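ALDH21) (Physcomitrella patens subsp. patens, PDB 5MZ5) catalyses the NADP(+)-dependent oxidation of succinic semialdehyde to succinate, as a member of the aldehyde dehydrogenase family. Local coordinates at residues A[180-185]-A[258-263]; A[56-61]-A[216-221]; A[110-115]-A[139-144]; A[99-104]-A[150-155]. All coordinates share one frame; numbering follows the deposited sequence.

Interaction 1: residues A[180-185]-A[258-263]; sequences GPVSMV and FKLLTF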
loop_
_atom_site.group_PDB
_atom_site.type_symbol
_atom_site.label_atom_id
_atom_site.label_comp_id
_atom_site.label_asym_id
_atom_site.label_seq_id
_atom_site.Cartn_x
_atom_site.Cartn_y
_atom_site.Cartn_z
ATOM N N GLY A 180 13.396 -13.061 -14.789
ATOM C CA GLY A 180 14.477 -13.818 -15.412
ATOM C C GLY A 180 15.385 -12.947 -16.248
ATOM O O GLY A 180 15.361 -11.731 -16.074
ATOM N N PRO A 181 16.153 -13.533 -17.212
ATOM C CA PRO A 181 17.056 -12.709 -18.062
ATOM C C PRO A 181 16.383 -11.561 -18.830
ATOM O O PRO A 181 15.330 -11.722 -19.441
ATOM C CB PRO A 181 17.707 -13.737 -19.000
ATOM C CG PRO A 181 17.623 -15.043 -18.248
ATOM C CD PRO A 181 16.274 -14.967 -17.556
ATOM N N VAL A 182 17.007 -10.381 -18.748
ATOM C CA VAL A 182 16.496 -9.153 -19.346
ATOM C C VAL A 182 17.375 -8.703 -20.504
ATOM O O VAL A 182 18.594 -8.600 -20.360
ATOM C CB VAL A 182 16.310 -8.021 -18.290
ATOM C CG1 VAL A 182 15.802 -6.717 -18.932
ATOM C CG2 VAL A 182 15.389 -8.449 -17.141
ATOM N N SER A 183 16.734 -8.410 -21.654
ATOM C CA SER A 183 17.388 -7.835 -22.828
ATOM C C SER A 183 17.218 -6.309 -22.706
ATOM O O SER A 183 16.089 -5.821 -22.575
ATOM C CB SER A 183 16.740 -8.330 -24.115
ATOM O OG SER A 183 17.342 -7.654 -25.202
ATOM N N MET A 184 18.340 -5.570 -22.711
ATOM C CA MET A 184 18.330 -4.103 -22.569
ATOM C C MET A 184 18.966 -3.472 -23.772
ATOM O O MET A 184 20.044 -3.892 -24.189
ATOM C CB MET A 184 19.062 -3.633 -21.292
ATOM C CG MET A 184 18.559 -4.269 -20.016
ATOM S SD MET A 184 19.625 -3.826 -18.631
ATOM C CE MET A 184 18.684 -4.477 -17.324
ATOM N N VAL A 185 18.279 -2.482 -24.349
ATOM C CA VAL A 185 18.729 -1.712 -25.504
ATOM C C VAL A 185 18.557 -0.250 -25.114
ATOM O O VAL A 185 17.446 0.199 -24.852
ATOM C CB VAL A 185 17.995 -2.103 -26.823
ATOM C CG1 VAL A 185 18.538 -1.293 -28.009
ATOM C CG2 VAL A 185 18.121 -3.620 -27.104
ATOM N N PHE A 258 15.501 -14.640 -23.359
ATOM C CA PHE A 258 15.144 -13.425 -22.632
ATOM C C PHE A 258 13.654 -13.460 -22.276
ATOM O O PHE A 258 12.812 -13.812 -23.118
ATOM C CB PHE A 258 15.410 -12.177 -23.459
ATOM C CG PHE A 258 16.842 -11.870 -23.790
ATOM C CD1 PHE A 258 17.739 -11.513 -22.790
ATOM C CD2 PHE A 258 17.264 -11.809 -25.109
ATOM C CE1 PHE A 258 19.042 -11.154 -23.108
ATOM C CE2 PHE A 258 18.564 -11.428 -25.428
ATOM C CZ PHE A 258 19.441 -11.092 -24.425
ATOM N N LYS A 259 13.342 -13.051 -21.038
ATOM C CA LYS A 259 11.969 -13.015 -20.501
ATOM C C LYS A 259 11.343 -11.637 -20.629
ATOM O O LYS A 259 10.118 -11.484 -20.572
ATOM C CB LYS A 259 11.952 -13.484 -19.027
ATOM C CG LYS A 259 12.453 -14.938 -18.833
ATOM C CD LYS A 259 11.673 -16.017 -19.616
ATOM C CE LYS A 259 10.335 -16.382 -18.991
ATOM N NZ LYS A 259 9.627 -17.467 -19.732
ATOM N N LEU A 260 12.196 -10.637 -20.803
ATOM C CA LEU A 260 11.791 -9.255 -20.959
ATOM C C LEU A 260 12.755 -8.521 -21.885
ATOM O O LEU A 260 13.969 -8.713 -21.796
ATOM C CB LEU A 260 11.765 -8.557 -19.575
ATOM C CG LEU A 260 11.535 -7.019 -19.537
ATOM C CD1 LEU A 260 10.107 -6.641 -19.916
ATOM C CD2 LEU A 260 11.829 -6.476 -18.153
ATOM N N LEU A 261 12.190 -7.694 -22.779
ATOM C CA LEU A 261 12.924 -6.753 -23.588
ATOM C C LEU A 261 12.549 -5.335 -23.071
ATOM O O LEU A 261 11.376 -4.980 -23.015
ATOM C CB LEU A 261 12.595 -6.895 -25.091
ATOM C CG LEU A 261 12.981 -5.717 -26.006
ATOM C CD1 LEU A 261 14.513 -5.433 -25.983
ATOM C CD2 LEU A 261 12.517 -5.962 -27.430
ATOM N N THR A 262 13.553 -4.541 -22.712
ATOM C CA THR A 262 13.359 -3.146 -22.297
ATOM C C THR A 262 14.176 -2.266 -23.238
ATOM O O THR A 262 15.415 -2.357 -23.298
ATOM C CB THR A 262 13.579 -2.909 -20.781
ATOM O OG1 THR A 262 13.455 -1.509 -20.531
ATOM C CG2 THR A 262 14.919 -3.405 -20.284
ATOM N N PHE A 263 13.451 -1.449 -24.010
ATOM C CA PHE A 263 14.036 -0.582 -25.028
ATOM C C PHE A 263 13.741 0.884 -24.783
ATOM O O PHE A 263 12.616 1.259 -24.427
ATOM C CB PHE A 263 13.549 -1.011 -26.424
ATOM C CG PHE A 263 13.933 -0.113 -27.580
ATOM C CD1 PHE A 263 15.155 -0.258 -28.218
ATOM C CD2 PHE A 263 13.084 0.900 -28.010
ATOM C CE1 PHE A 263 15.505 0.553 -29.298
ATOM C CE2 PHE A 263 13.449 1.738 -29.070
ATOM C CZ PHE A 263 14.648 1.546 -29.724
#

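Interaction 2: residues A[56-61]-A[216-221]; sequences LDVTNK and RTPLSA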
loop_
_atom_site.group_PDB
_atom_site.type_symbol
_atom_site.label_atom_id
_atom_site.label_comp_id
_atom_site.label_asym_id
_atom_site.label_seq_id
_atom_site.Cartn_x
_atom_site.Cartn_y
_atom_site.Cartn_z
ATOM N N LEU A 56 35.290 -0.917 -32.816
ATOM C CA LEU A 56 34.251 0.076 -33.039
ATOM C C LEU A 56 34.874 1.425 -32.639
ATOM O O LEU A 56 35.409 1.554 -31.522
ATOM C CB LEU A 56 33.003 -0.223 -32.173
ATOM C CG LEU A 56 31.873 0.831 -32.172
ATOM C CD1 LEU A 56 31.145 0.904 -33.548
ATOM C CD2 LEU A 56 30.872 0.561 -31.044
ATOM N N ASP A 57 34.805 2.420 -33.544
ATOM C CA ASP A 57 35.348 3.762 -33.289
ATOM C C ASP A 57 34.336 4.614 -32.558
ATOM O O ASP A 57 33.178 4.669 -32.957
ATOM C CB ASP A 57 35.710 4.463 -34.608
ATOM C CG ASP A 57 36.948 3.956 -35.328
ATOM O OD1 ASP A 57 37.743 3.226 -34.701
ATOM O OD2 ASP A 57 37.161 4.364 -36.498
ATOM N N VAL A 58 34.769 5.290 -31.492
ATOM C CA VAL A 58 33.922 6.212 -30.742
ATOM C C VAL A 58 34.531 7.600 -30.874
ATOM O O VAL A 58 35.670 7.837 -30.445
ATOM C CB VAL A 58 33.631 5.814 -29.273
ATOM C CG1 VAL A 58 32.701 6.837 -28.602
ATOM C CG2 VAL A 58 33.035 4.409 -29.196
ATOM N N THR A 59 33.771 8.509 -31.489
ATOM C CA THR A 59 34.257 9.860 -31.738
ATOM C C THR A 59 33.868 10.876 -30.689
ATOM O O THR A 59 32.820 10.780 -30.051
ATOM C CB THR A 59 33.862 10.372 -33.137
ATOM O OG1 THR A 59 32.453 10.627 -33.199
ATOM C CG2 THR A 59 34.335 9.455 -34.279
ATOM N N ASN A 60 34.730 11.892 -30.555
ATOM C CA ASN A 60 34.497 13.073 -29.751
ATOM C C ASN A 60 33.472 13.825 -30.618
ATOM O O ASN A 60 33.730 14.080 -31.793
ATOM C CB ASN A 60 35.807 13.850 -29.585
ATOM C CG ASN A 60 35.699 15.144 -28.808
ATOM O OD1 ASN A 60 34.789 15.962 -29.003
ATOM N ND2 ASN A 60 36.686 15.397 -27.974
ATOM N N LYS A 61 32.281 14.081 -30.081
ATOM C CA LYS A 61 31.192 14.681 -30.865
ATOM C C LYS A 61 31.405 16.160 -31.189
ATOM O O LYS A 61 30.712 16.694 -32.076
ATOM C CB LYS A 61 29.815 14.419 -30.212
ATOM C CG LYS A 61 29.482 12.929 -30.099
ATOM C CD LYS A 61 29.613 12.128 -31.422
ATOM C CE LYS A 61 29.229 10.664 -31.279
ATOM N NZ LYS A 61 30.123 9.923 -30.327
ATOM N N ARG A 216 27.099 4.647 -30.839
ATOM C CA ARG A 216 27.664 6.004 -30.854
ATOM C C ARG A 216 28.147 6.444 -29.469
ATOM O O ARG A 216 29.062 7.259 -29.382
ATOM C CB ARG A 216 26.646 7.016 -31.397
ATOM C CG ARG A 216 26.800 7.276 -32.888
ATOM C CD ARG A 216 25.865 8.365 -33.398
ATOM N NE ARG A 216 24.472 7.919 -33.436
ATOM C CZ ARG A 216 23.521 8.462 -34.193
ATOM N NH1 ARG A 216 23.804 9.469 -35.008
ATOM N NH2 ARG A 216 22.282 7.989 -34.150
ATOM N N THR A 217 27.493 5.948 -28.382
ATOM C CA THR A 217 27.806 6.332 -27.006
ATOM C C THR A 217 27.927 5.096 -26.060
ATOM O O THR A 217 27.190 5.029 -25.075
ATOM C CB THR A 217 26.719 7.298 -26.485
ATOM O OG1 THR A 217 25.471 6.598 -26.468
ATOM C CG2 THR A 217 26.611 8.597 -27.280
ATOM N N PRO A 218 28.867 4.141 -26.276
ATOM C CA PRO A 218 28.901 2.956 -25.397
ATOM C C PRO A 218 29.761 3.052 -24.146
ATOM O O PRO A 218 29.689 2.162 -23.312
ATOM C CB PRO A 218 29.465 1.872 -26.327
ATOM C CG PRO A 218 30.404 2.619 -27.216
ATOM C CD PRO A 218 29.852 4.015 -27.379
ATOM N N LEU A 219 30.624 4.064 -24.052
ATOM C CA LEU A 219 31.624 4.153 -22.991
ATOM C C LEU A 219 31.062 4.295 -21.602
ATOM O O LEU A 219 31.667 3.768 -20.674
ATOM C CB LEU A 219 32.646 5.261 -23.271
ATOM C CG LEU A 219 33.215 5.328 -24.683
ATOM C CD1 LEU A 219 34.082 6.543 -24.819
ATOM C CD2 LEU A 219 33.975 4.029 -25.065
ATOM N N SER A 220 29.921 4.993 -21.453
ATOM C CA SER A 220 29.234 5.201 -20.171
ATOM C C SER A 220 28.738 3.870 -19.644
ATOM O O SER A 220 28.896 3.574 -18.448
ATOM C CB SER A 220 28.076 6.184 -20.322
ATOM O OG SER A 220 28.582 7.483 -20.556
ATOM N N ALA A 221 28.175 3.047 -20.554
ATOM C CA ALA A 221 27.725 1.704 -20.216
ATOM C C ALA A 221 28.915 0.800 -19.867
ATOM O O ALA A 221 28.809 -0.029 -18.968
ATOM C CB ALA A 221 26.948 1.113 -21.366
#

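Interaction 3: residues A[110-115]-A[139-144]; sequences ELKNRF and RTIDTF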
loop_
_atom_site.group_PDB
_atom_site.type_symbol
_atom_site.label_atom_id
_atom_site.label_comp_id
_atom_site.label_asym_id
_atom_site.label_seq_id
_atom_site.Cartn_x
_atom_site.Cartn_y
_atom_site.Cartn_z
ATOM N N GLU A 110 31.473 4.034 -6.323
ATOM C CA GLU A 110 32.380 4.122 -7.471
ATOM C C GLU A 110 32.035 5.284 -8.414
ATOM O O GLU A 110 32.954 5.917 -8.934
ATOM C CB GLU A 110 32.474 2.793 -8.214
ATOM C CG GLU A 110 33.741 2.010 -7.898
ATOM C CD GLU A 110 34.990 2.491 -8.618
ATOM O OE1 GLU A 110 35.124 2.205 -9.830
ATOM O OE2 GLU A 110 35.847 3.131 -7.966
ATOM N N LEU A 111 30.726 5.585 -8.605
ATOM C CA LEU A 111 30.281 6.731 -9.413
ATOM C C LEU A 111 30.720 8.059 -8.784
ATOM O O LEU A 111 31.157 8.954 -9.497
ATOM C CB LEU A 111 28.766 6.731 -9.648
ATOM C CG LEU A 111 28.184 5.616 -10.523
ATOM C CD1 LEU A 111 26.690 5.494 -10.316
ATOM C CD2 LEU A 111 28.493 5.828 -11.990
ATOM N N LYS A 112 30.643 8.169 -7.447
ATOM C CA LYS A 112 31.065 9.367 -6.715
ATOM C C LYS A 112 32.575 9.580 -6.829
ATOM O O LYS A 112 33.029 10.708 -7.005
ATOM C CB LYS A 112 30.657 9.266 -5.238
ATOM C CG LYS A 112 29.165 9.423 -5.009
ATOM C CD LYS A 112 28.824 9.226 -3.551
ATOM C CE LYS A 112 27.352 9.456 -3.277
ATOM N NZ LYS A 112 26.973 8.983 -1.923
ATOM N N ASN A 113 33.339 8.480 -6.741
ATOM C CA ASN A 113 34.793 8.427 -6.787
ATOM C C ASN A 113 35.361 8.791 -8.162
ATOM O O ASN A 113 36.422 9.407 -8.247
ATOM C CB ASN A 113 35.247 7.021 -6.375
ATOM C CG ASN A 113 36.680 6.948 -5.933
ATOM O OD1 ASN A 113 37.082 7.556 -4.934
ATOM N ND2 ASN A 113 37.476 6.184 -6.664
ATOM N N ARG A 114 34.662 8.390 -9.233
ATOM C CA ARG A 114 35.062 8.627 -10.618
ATOM C C ARG A 114 34.175 9.698 -11.292
ATOM O O ARG A 114 34.151 9.769 -12.512
ATOM C CB ARG A 114 34.998 7.295 -11.405
ATOM C CG ARG A 114 35.999 6.232 -10.931
ATOM C CD ARG A 114 35.821 4.921 -11.671
ATOM N NE ARG A 114 36.262 4.994 -13.063
ATOM C CZ ARG A 114 36.201 3.988 -13.928
ATOM N NH1 ARG A 114 35.711 2.808 -13.556
ATOM N NH2 ARG A 114 36.615 4.154 -15.177
ATOM N N PHE A 115 33.474 10.538 -10.492
ATOM C CA PHE A 115 32.524 11.567 -10.946
ATOM C C PHE A 115 32.974 12.398 -12.175
ATOM O O PHE A 115 32.301 12.356 -13.206
ATOM C CB PHE A 115 32.120 12.504 -9.790
ATOM C CG PHE A 115 30.961 13.421 -10.123
ATOM C CD1 PHE A 115 31.181 14.672 -10.695
ATOM C CD2 PHE A 115 29.655 13.054 -9.822
ATOM C CE1 PHE A 115 30.108 15.520 -11.003
ATOM C CE2 PHE A 115 28.585 13.900 -10.131
ATOM C CZ PHE A 115 28.816 15.128 -10.716
ATOM N N ARG A 139 22.315 12.456 -11.364
ATOM C CA ARG A 139 21.032 11.788 -11.509
ATOM C C ARG A 139 21.209 10.266 -11.556
ATOM O O ARG A 139 20.348 9.555 -11.039
ATOM C CB ARG A 139 20.295 12.310 -12.743
ATOM C CG ARG A 139 19.665 13.690 -12.525
ATOM C CD ARG A 139 18.856 14.118 -13.745
ATOM N NE ARG A 139 17.752 13.194 -13.978
ATOM C CZ ARG A 139 17.119 13.043 -15.133
ATOM N NH1 ARG A 139 17.450 13.785 -16.181
ATOM N NH2 ARG A 139 16.156 12.138 -15.253
ATOM N N THR A 140 22.332 9.775 -12.155
ATOM C CA THR A 140 22.691 8.343 -12.220
ATOM C C THR A 140 22.993 7.840 -10.805
ATOM O O THR A 140 22.589 6.730 -10.464
ATOM C CB THR A 140 23.841 8.091 -13.203
ATOM O OG1 THR A 140 23.432 8.534 -14.493
ATOM C CG2 THR A 140 24.270 6.596 -13.263
ATOM N N ILE A 141 23.698 8.668 -9.995
ATOM C CA ILE A 141 23.990 8.392 -8.579
ATOM C C ILE A 141 22.652 8.262 -7.814
ATOM O O ILE A 141 22.471 7.274 -7.103
ATOM C CB ILE A 141 25.022 9.379 -7.946
ATOM C CG1 ILE A 141 26.441 9.114 -8.524
ATOM C CG2 ILE A 141 25.051 9.282 -6.399
ATOM C CD1 ILE A 141 27.475 10.189 -8.355
ATOM N N ASP A 142 21.687 9.182 -8.062
ATOM C CA ASP A 142 20.366 9.135 -7.427
ATOM C C ASP A 142 19.579 7.884 -7.830
ATOM O O ASP A 142 18.891 7.317 -6.993
ATOM C CB ASP A 142 19.517 10.383 -7.765
ATOM C CG ASP A 142 19.966 11.715 -7.182
ATOM O OD1 ASP A 142 20.836 11.709 -6.273
ATOM O OD2 ASP A 142 19.445 12.767 -7.634
ATOM N N THR A 143 19.669 7.474 -9.107
ATOM C CA THR A 143 18.972 6.316 -9.672
ATOM C C THR A 143 19.468 5.027 -9.009
ATOM O O THR A 143 18.646 4.214 -8.586
ATOM C CB THR A 143 19.124 6.304 -11.205
ATOM O OG1 THR A 143 18.576 7.518 -11.709
ATOM C CG2 THR A 143 18.436 5.116 -11.869
ATOM N N PHE A 144 20.803 4.851 -8.920
ATOM C CA PHE A 144 21.395 3.681 -8.273
ATOM C C PHE A 144 21.108 3.681 -6.756
ATOM O O PHE A 144 20.924 2.608 -6.180
ATOM C CB PHE A 144 22.902 3.578 -8.560
ATOM C CG PHE A 144 23.182 2.824 -9.833
ATOM C CD1 PHE A 144 23.160 1.429 -9.855
ATOM C CD2 PHE A 144 23.430 3.502 -11.023
ATOM C CE1 PHE A 144 23.380 0.724 -11.042
ATOM C CE2 PHE A 144 23.675 2.796 -12.206
ATOM C CZ PHE A 144 23.620 1.413 -12.217
#

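Interaction 4: residues A[99-104]-A[150-155]; sequences ERKAVL and ESVRIY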
loop_
_atom_site.group_PDB
_atom_site.type_symbol
_atom_site.label_atom_id
_atom_site.label_comp_id
_atom_site.label_asym_id
_atom_site.label_seq_id
_atom_site.Cartn_x
_atom_site.Cartn_y
_atom_site.Cartn_z
ATOM N N GLU A 99 22.390 -8.300 -0.188
ATOM C CA GLU A 99 23.458 -8.529 -1.175
ATOM C C GLU A 99 23.191 -7.711 -2.420
ATOM O O GLU A 99 24.122 -7.120 -2.955
ATOM C CB GLU A 99 23.612 -10.023 -1.531
ATOM C CG GLU A 99 24.122 -10.862 -0.380
ATOM C CD GLU A 99 24.345 -12.329 -0.693
ATOM O OE1 GLU A 99 25.494 -12.794 -0.507
ATOM O OE2 GLU A 99 23.389 -13.010 -1.134
ATOM N N ARG A 100 21.918 -7.653 -2.865
ATOM C CA ARG A 100 21.499 -6.843 -4.021
ATOM C C ARG A 100 21.743 -5.366 -3.690
ATOM O O ARG A 100 22.303 -4.650 -4.514
ATOM C CB ARG A 100 20.028 -7.093 -4.406
ATOM C CG ARG A 100 19.741 -8.532 -4.821
ATOM C CD ARG A 100 18.366 -8.691 -5.449
ATOM N NE ARG A 100 17.279 -8.135 -4.637
ATOM C CZ ARG A 100 16.583 -8.820 -3.732
ATOM N NH1 ARG A 100 15.606 -8.235 -3.059
ATOM N NH2 ARG A 100 16.847 -10.104 -3.511
ATOM N N LYS A 101 21.413 -4.952 -2.439
ATOM C CA LYS A 101 21.648 -3.599 -1.939
ATOM C C LYS A 101 23.138 -3.247 -1.943
ATOM O O LYS A 101 23.493 -2.142 -2.355
ATOM C CB LYS A 101 21.092 -3.450 -0.517
ATOM C CG LYS A 101 21.065 -1.999 -0.032
ATOM C CD LYS A 101 20.581 -1.888 1.395
ATOM C CE LYS A 101 20.340 -0.440 1.738
ATOM N NZ LYS A 101 20.312 -0.217 3.199
ATOM N N ALA A 102 23.996 -4.160 -1.435
ATOM C CA ALA A 102 25.445 -3.970 -1.370
ATOM C C ALA A 102 26.047 -3.728 -2.764
ATOM O O ALA A 102 26.924 -2.873 -2.889
ATOM C CB ALA A 102 26.126 -5.155 -0.675
ATOM N N VAL A 103 25.552 -4.440 -3.809
ATOM C CA VAL A 103 26.012 -4.250 -5.199
ATOM C C VAL A 103 25.717 -2.792 -5.614
ATOM O O VAL A 103 26.617 -2.081 -6.072
ATOM C CB VAL A 103 25.367 -5.246 -6.220
ATOM C CG1 VAL A 103 25.784 -4.921 -7.659
ATOM C CG2 VAL A 103 25.682 -6.701 -5.875
ATOM N N LEU A 104 24.453 -2.368 -5.440
ATOM C CA LEU A 104 23.983 -1.037 -5.823
ATOM C C LEU A 104 24.682 0.089 -5.061
ATOM O O LEU A 104 24.971 1.127 -5.649
ATOM C CB LEU A 104 22.445 -0.956 -5.703
ATOM C CG LEU A 104 21.674 -1.893 -6.620
ATOM C CD1 LEU A 104 20.318 -2.209 -6.082
ATOM C CD2 LEU A 104 21.615 -1.356 -8.056
ATOM N N GLU A 150 15.244 0.491 -2.719
ATOM C CA GLU A 150 14.125 -0.314 -3.193
ATOM C C GLU A 150 14.421 -1.825 -3.139
ATOM O O GLU A 150 13.493 -2.609 -2.940
ATOM C CB GLU A 150 13.695 0.097 -4.603
ATOM C CG GLU A 150 13.049 1.476 -4.696
ATOM C CD GLU A 150 11.782 1.733 -3.891
ATOM O OE1 GLU A 150 11.521 2.915 -3.574
ATOM O OE2 GLU A 150 11.036 0.771 -3.603
ATOM N N SER A 151 15.697 -2.231 -3.311
ATOM C CA SER A 151 16.113 -3.649 -3.284
ATOM C C SER A 151 15.741 -4.388 -1.977
ATOM O O SER A 151 15.523 -5.605 -2.012
ATOM C CB SER A 151 17.605 -3.796 -3.580
ATOM O OG SER A 151 18.397 -3.388 -2.481
ATOM N N VAL A 152 15.665 -3.650 -0.847
ATOM C CA VAL A 152 15.314 -4.184 0.476
ATOM C C VAL A 152 13.849 -3.882 0.840
ATOM O O VAL A 152 13.451 -4.098 1.976
ATOM C CB VAL A 152 16.316 -3.740 1.594
ATOM C CG1 VAL A 152 17.677 -4.407 1.421
ATOM C CG2 VAL A 152 16.459 -2.210 1.679
ATOM N N ARG A 153 13.042 -3.437 -0.136
ATOM C CA ARG A 153 11.638 -3.062 0.064
ATOM C C ARG A 153 10.676 -3.706 -0.911
ATOM O O ARG A 153 9.625 -3.125 -1.189
ATOM C CB ARG A 153 11.477 -1.540 -0.072
ATOM C CG ARG A 153 11.778 -0.836 1.187
ATOM C CD ARG A 153 11.964 0.665 0.998
ATOM N NE ARG A 153 12.258 1.201 2.318
ATOM C CZ ARG A 153 13.472 1.246 2.844
ATOM N NH1 ARG A 153 14.534 0.937 2.106
ATOM N NH2 ARG A 153 13.642 1.642 4.100
ATOM N N ILE A 154 11.008 -4.885 -1.434
ATOM C CA ILE A 154 10.077 -5.574 -2.329
ATOM C C ILE A 154 9.090 -6.319 -1.411
ATOM O O ILE A 154 9.379 -7.404 -0.908
ATOM C CB ILE A 154 10.771 -6.488 -3.379
ATOM C CG1 ILE A 154 11.856 -5.696 -4.158
ATOM C CG2 ILE A 154 9.699 -7.112 -4.333
ATOM C CD1 ILE A 154 12.814 -6.535 -4.966
ATOM N N TYR A 155 7.965 -5.694 -1.168
ATOM C CA TYR A 155 6.914 -6.216 -0.301
ATOM C C TYR A 155 5.936 -7.090 -1.044
ATOM O O TYR A 155 5.735 -6.952 -2.256
ATOM C CB TYR A 155 6.155 -5.063 0.402
ATOM C CG TYR A 155 7.036 -4.195 1.272
ATOM C CD1 TYR A 155 7.863 -4.756 2.240
ATOM C CD2 TYR A 155 7.050 -2.810 1.124
ATOM C CE1 TYR A 155 8.673 -3.962 3.051
ATOM C CE2 TYR A 155 7.843 -2.001 1.944
ATOM C CZ TYR A 155 8.654 -2.584 2.906
ATOM O OH TYR A 155 9.467 -1.810 3.698
#

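Interaction 1: residues A[180-185]-A[258-263]
Ser183 meets Phe258 squarely: its CB sits over the centre of the aromatic ring, 3.5 Å from the centroid and only 8° off the ring normal, a CH-pi contact made on the face. Both backbone polar groups of the serine bond to the neighbouring strand. Its N donates to Leu260 O at 2.8 Å, and its O accepts from Thr262 N, also at 2.8 Å. Further along, Val185 N binds Thr262 O at 3.1 Å, while at the other end Lys259 N reaches Pro181 O at 2.9 Å, before the strands proper begin. This is parallel pairing, with the two short strands running 15° apart, and the side chains alternate between the faces. On one face Thr262 CG2 packs 3.7 Å from Val182 CG1 and touches Met184 CG as well. On the other, Val185 CG1 comes up to the edge of the Phe263 ring, 3.5 Å from CD1.

The buried hydroxyls are positioned from outside. Ser183 OG, turned opposite its own N (chi1 175°), is hydrogen-bonded to Phe252 O, and Thr262 OG1 is bonded to Lys198 NZ, which leaves the methyl of the threonine to do the packing.

Strands 182-185 and 260-264 are the middle of a Rossmann-type sheet, flanked by strand 209-212 on one side and strand 281-285 on the other. Helix 193-205 covers Met184, whereas helix 267-276 lies against Val185, Leu261 and Phe263, whose side chain also approaches Leu286 of the NADP(+) site.

Interaction 2: residues A[56-61]-A[216-221]
Lys61 folds back to place its ammonium group against the main chain of Arg216. Two bends along the side chain, at chi2 (-52°) and chi4 (-63°), curl it round so that NZ donates to Arg216 O at 3.0 Å and to Thr59 O, in its own segment, at 2.8 Å. In both bonds the nitrogen is tilted from the carbonyl plane. A third carbonyl, that of Glu125, also accepts from NZ, so this buried amine is gripped by three backbone oxygens and its rotation is probably fixed.

The apolar half turns on Val58. With CG1 opposite the backbone N (chi1 -178°), its two methyls are divided between different partners: CG2 presses on the ring of Pro218, 3.7 Å from CD, while CG1 faces Leu219 CD1 at 4.0 Å and lies close to Arg216 O. Val58 and Leu219 meet tip to tip. Leu56 adds a looser touch, CD2 to Pro218 CG at 4.4 Å. Arg216 points its CB away from the strand and makes a cation-pi contact with Trp188, an NADP(+)-binding residue.

Strand 55-59, paired with strand 66-71 at the edge of its sheet, is thus laid over the approach to helix 219-229. Helix 115-126 touches both: Met124 is backbone-bonded to Lys61 and packs on Leu219, and Glu125 bonds to Leu219 N and Ser220 OG.

Interaction 3: residues A[110-115]-A[139-144]
Leu111 and Ile141 form the tight part of this helix-helix contact, with Leu111 CB only 3.5 Å from Ile141 CG1. Leu111 CD1 rests against both Thr140 CG2 (4.0 Å) and Phe144 CD2 (3.9 Å), the leucine crossing each of these side chains at about a right angle. All four residues are buried, and Leu224 of helix 219-229 covers Leu111 and Phe144 from beyond.

Toward solvent the fit changes. The extended chain of Lys112 runs obliquely past Ile141, its CG 3.8 Å from CD1 and its CE 3.9 Å from CG2, so the exposed lysine packs with its methylenes. Phe115 closes the far end, where Ile141 CD1 comes to the edge of the ring, in its plane, 3.9 Å from CD2. With CG1 opposite the carbonyl carbon (chi1 -71°) and the chain extended beyond it, CD1 reaches across to Lys112 and Phe115.

Helices 97-113 and 130-151 of the aldehyde dehydrogenase fold pack here through apolar groups, with Phe115 from the start of helix 115-126 joining at the edge. The contact lies beside the succinate-binding site: Arg139, which binds succinate in another structure of this protein, forms a salt bridge with Asp477 here.

Interaction 4: residues A[99-104]-A[150-155]
Arg100 and Ser151 meet where helix 97-113 packs on the C-terminal end of helix 130-151 in the aldehyde dehydrogenase fold. Bent at chi3, the arginine swings its guanidinium over the end of the second helix, and NH1 donates to Ser151 O at 2.8 Å. The nitrogen lies in the carbonyl plane, but the bond is bent at the hydrogen (131°), and the oxygen is at the guanidinium edge, tilted 29° from its plane. Arg100 NE has a second carbonyl, Ala204 O of helix 193-205, so two backbone oxygens hold the group in place.

The Ser151 side chain abuts the backbone and CB of Lys101. Its OG takes the position between backbone N and carbonyl carbon (chi1 74°), where it is hydrogen-bonded to Ala148 O and at the same time pressed against Lys101 CA and CB, both at 3.3 Å. Leu104 CD1 touches the serine CB at 4.0 Å.

Lys101 leaves the helix at roughly a right angle to Arg100. Extended throughout, it crosses Val152 obliquely, CD to CG1 at 3.8 Å, and carries its amine past the valine to a salt bridge with Glu149 of the third subunit. Arg153 reaches the same subunit, pairing with Glu149 and Glu150 there, so this helix end lies at a subunit interface. Ile154 finishes the contact: its side chain crosses that of Arg100 at about a right angle, with CD1 3.8 Å from NH1.

Overall arrangement
From the N terminus, residues 56-61 come first and wait until 216-221 for their partner, so interaction 2 closes the longest loop of the four. Within that span helix 130-151 comes back, after helix 115-126, against helix 97-113: interaction 4 joins 99-104 to 150-155, and interaction 3, between 110-115 and 139-144, falls inside it. These two tie the same pair of helices and touch through Phe144 CD1 and Leu104 CD2, 3.7 Å apart. Interaction 1 opens at 180-185, still within the span of interaction 2, but ends beyond it at 258-263, so those two cross. Interaction 2 ties the N-terminal strand to 216-221 and helix 219-229; interaction 1 pairs central strands of the Rossmann-type sheet.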